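Local structure of geranyltranstransferase (Staphylococcus aureus, 1RTR) at residues A[15-20]-A[70-75]. The protein probably condenses dimethylallyl and geranyl diphosphate with isopentenyl diphosphate to make farnesyl diphosphate, a precursor for isoprenoid biosynthesis. Sequence-based numbering, arbitrary orientation.
Sequences NELSVA and ALEMIH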
ATOM      1  N   ASN A  15     -22.828   3.164  -3.036  1.00 65.98           N
ATOM      2  CA  ASN A  15     -22.999   4.575  -2.666  1.00 65.76           C
ATOM      3  C   ASN A  15     -21.775   5.107  -1.926  1.00 65.91           C
ATOM      4  O   ASN A  15     -21.294   6.209  -2.206  1.00 65.97           O
ATOM      5  CB  ASN A  15     -24.280   4.786  -1.849  0.65 65.42           C
ATOM      6  CG  ASN A  15     -25.544   4.466  -2.640  0.65 64.19           C
ATOM      7  OD1 ASN A  15     -25.626   4.722  -3.838  0.65 62.45           O
ATOM      8  ND2 ASN A  15     -26.535   3.900  -1.962  0.65 62.87           N
ATOM      9  N   GLU A  16     -21.260   4.308  -1.001  1.00 66.11           N
ATOM     10  CA  GLU A  16     -20.046   4.670  -0.275  1.00 66.25           C
ATOM     11  C   GLU A  16     -18.818   4.763  -1.185  1.00 66.05           C
ATOM     12  O   GLU A  16     -18.002   5.659  -1.023  1.00 66.02           O
ATOM     13  CB  GLU A  16     -19.798   3.709   0.883  1.00 66.29           C
ATOM     14  CG  GLU A  16     -20.873   3.772   1.957  1.00 66.85           C
ATOM     15  CD  GLU A  16     -20.640   4.873   2.980  1.00 68.53           C
ATOM     16  OE1 GLU A  16     -19.640   5.626   2.863  1.00 68.42           O
ATOM     17  OE2 GLU A  16     -21.459   4.972   3.921  1.00 69.41           O
ATOM     18  N   LEU A  17     -18.704   3.861  -2.152  1.00 66.03           N
ATOM     19  CA  LEU A  17     -17.547   3.855  -3.037  1.00 66.12           C
ATOM     20  C   LEU A  17     -17.545   5.012  -4.035  1.00 66.55           C
ATOM     21  O   LEU A  17     -16.479   5.479  -4.423  1.00 66.84           O
ATOM     22  CB  LEU A  17     -17.429   2.522  -3.780  1.00 65.99           C
ATOM     23  CG  LEU A  17     -17.012   1.260  -3.019  1.00 65.84           C
ATOM     24  CD1 LEU A  17     -17.153   0.057  -3.934  1.00 65.66           C
ATOM     25  CD2 LEU A  17     -15.593   1.343  -2.486  1.00 65.30           C
ATOM     26  N   SER A  18     -18.732   5.460  -4.456  1.00 66.96           N
ATOM     27  CA  SER A  18     -18.868   6.565  -5.415  1.00 67.14           C
ATOM     28  C   SER A  18     -18.415   7.902  -4.826  1.00 67.58           C
ATOM     29  O   SER A  18     -18.053   8.833  -5.555  1.00 67.58           O
ATOM     30  CB  SER A  18     -20.318   6.689  -5.902  1.00 67.18           C
ATOM     31  OG  SER A  18     -21.159   7.244  -4.900  1.00 66.29           O
ATOM     32  N   VAL A  19     -18.429   7.981  -3.504  1.00 67.94           N
ATOM     33  CA  VAL A  19     -18.129   9.213  -2.805  1.00 68.60           C
ATOM     34  C   VAL A  19     -16.974   9.019  -1.798  1.00 68.80           C
ATOM     35  O   VAL A  19     -16.863   9.756  -0.822  1.00 68.60           O
ATOM     36  CB  VAL A  19     -19.437   9.767  -2.160  1.00 68.64           C
ATOM     37  CG1 VAL A  19     -19.732   9.097  -0.809  1.00 68.98           C
ATOM     38  CG2 VAL A  19     -19.402  11.284  -2.051  1.00 69.57           C
ATOM     39  N   ALA A  20     -16.101   8.041  -2.068  1.00 69.45           N
ATOM     40  CA  ALA A  20     -15.025   7.646  -1.138  1.00 69.89           C
ATOM     41  C   ALA A  20     -13.706   8.381  -1.373  1.00 70.22           C
ATOM     42  O   ALA A  20     -12.820   8.358  -0.527  1.00 70.06           O
ATOM     43  CB  ALA A  20     -14.801   6.132  -1.180  1.00 69.81           C
ATOM     44  N   ALA A  70     -12.001  -0.235   2.307  1.00 48.22           N
ATOM     45  CA  ALA A  70     -10.578  -0.533   2.151  1.00 48.20           C
ATOM     46  C   ALA A  70     -10.358  -1.811   1.350  1.00 48.38           C
ATOM     47  O   ALA A  70      -9.606  -1.814   0.377  1.00 48.75           O
ATOM     48  CB  ALA A  70      -9.902  -0.632   3.495  1.00 47.78           C
ATOM     49  N   LEU A  71     -11.041  -2.882   1.740  1.00 48.56           N
ATOM     50  CA  LEU A  71     -10.903  -4.175   1.073  1.00 48.84           C
ATOM     51  C   LEU A  71     -11.201  -4.082  -0.419  1.00 49.07           C
ATOM     52  O   LEU A  71     -10.475  -4.658  -1.244  1.00 48.99           O
ATOM     53  CB  LEU A  71     -11.809  -5.219   1.736  1.00 48.94           C
ATOM     54  CG  LEU A  71     -11.705  -6.678   1.275  1.00 49.24           C
ATOM     55  CD1 LEU A  71     -10.234  -7.159   1.107  1.00 47.25           C
ATOM     56  CD2 LEU A  71     -12.480  -7.567   2.237  1.00 47.76           C
ATOM     57  N   GLU A  72     -12.261  -3.351  -0.772  1.00 49.32           N
ATOM     58  CA  GLU A  72     -12.615  -3.186  -2.187  1.00 49.29           C
ATOM     59  C   GLU A  72     -11.601  -2.296  -2.932  1.00 48.97           C
ATOM     60  O   GLU A  72     -11.330  -2.518  -4.126  1.00 48.83           O
ATOM     61  CB  GLU A  72     -14.060  -2.685  -2.345  1.00 49.59           C
ATOM     62  CG  GLU A  72     -14.587  -2.654  -3.777  1.00 50.99           C
ATOM     63  CD  GLU A  72     -14.857  -4.032  -4.381  1.00 54.10           C
ATOM     64  OE1 GLU A  72     -14.786  -5.059  -3.662  1.00 54.27           O
ATOM     65  OE2 GLU A  72     -15.139  -4.090  -5.602  1.00 55.05           O
ATOM     66  N   MET A  73     -11.034  -1.309  -2.232  1.00 48.50           N
ATOM     67  CA  MET A  73      -9.958  -0.489  -2.805  1.00 48.40           C
ATOM     68  C   MET A  73      -8.757  -1.375  -3.173  1.00 48.82           C
ATOM     69  O   MET A  73      -8.183  -1.233  -4.263  1.00 48.97           O
ATOM     70  CB  MET A  73      -9.529   0.617  -1.831  1.00 48.29           C
ATOM     71  CG  MET A  73     -10.302   1.938  -1.944  1.00 47.58           C
ATOM     72  SD  MET A  73      -9.925   3.101  -0.610  1.00 45.06           S
ATOM     73  CE  MET A  73     -11.273   4.209  -0.815  1.00 48.35           C
ATOM     74  N   ILE A  74      -8.402  -2.304  -2.277  1.00 48.52           N
ATOM     75  CA  ILE A  74      -7.297  -3.225  -2.516  1.00 48.82           C
ATOM     76  C   ILE A  74      -7.579  -4.126  -3.708  1.00 48.87           C
ATOM     77  O   ILE A  74      -6.698  -4.381  -4.530  1.00 48.64           O
ATOM     78  CB  ILE A  74      -7.006  -4.070  -1.265  1.00 48.91           C
ATOM     79  CG1 ILE A  74      -6.592  -3.160  -0.112  1.00 49.16           C
ATOM     80  CG2 ILE A  74      -5.966  -5.159  -1.559  1.00 48.44           C
ATOM     81  CD1 ILE A  74      -5.123  -2.949   0.033  1.00 49.65           C
ATOM     82  N   HIS A  75      -8.810  -4.617  -3.791  1.00 49.16           N
ATOM     83  CA  HIS A  75      -9.211  -5.447  -4.921  1.00 49.38           C
ATOM     84  C   HIS A  75      -9.192  -4.634  -6.225  1.00 49.24           C
ATOM     85  O   HIS A  75      -8.704  -5.119  -7.259  1.00 49.28           O
ATOM     86  CB  HIS A  75     -10.571  -6.110  -4.654  1.00 49.48           C
ATOM     87  CG  HIS A  75     -11.202  -6.712  -5.868  1.00 50.74           C
ATOM     88  ND1 HIS A  75     -10.741  -7.874  -6.452  1.00 52.10           N
ATOM     89  CD2 HIS A  75     -12.259  -6.310  -6.614  1.00 52.69           C
ATOM     90  CE1 HIS A  75     -11.481  -8.161  -7.508  1.00 51.78           C
ATOM     91  NE2 HIS A  75     -12.413  -7.230  -7.627  1.00 53.95           N
TER
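Leu17 and Glu72 meet through hydrocarbon alone: CD1 of Leu17 rests 3.7 Å from CG of Glu72, and the two side chains cross at about a right angle. Glutamate suits this buried place because it offers methylenes to the leucine and a carboxylate to a partner outside the two segments. Its CB heads for the 15-20 segment and lies 4.3 Å from the other leucine methyl, CD2. CG, anti to the backbone N (chi1 -172°), makes the closest approach of the side chain. The chain bends at chi2 (71°), and CD stands farther off, 4.7 Å from Leu17 CD1. Beyond it the carboxylate finds its main partner outside the two segments: OE2 forms a salt bridge with NH2 of Arg44, part of the family's GGKRxRP motif, which would help to offset the cost of burying a negative charge. Leu17, which also packs on Arg44, thus borders an ion pair with a purely apolar branched end.

A second touch lies beside the first. Met73 is extended beyond CG, and this long, flexible side chain carries CE to 4.0 Å from CB of Ala20, whose small methyl suits its place in the loop that follows helix 6-18.

In this mainly helical prenyl synthase fold, the contact lays helix 6-18 and the loop that follows it against helix 65-83. Helix 105-124 receives Met73 and Ile74, while helix 179-193 packs on Leu71 and helix 45-56 meets Glu72 through Pro47.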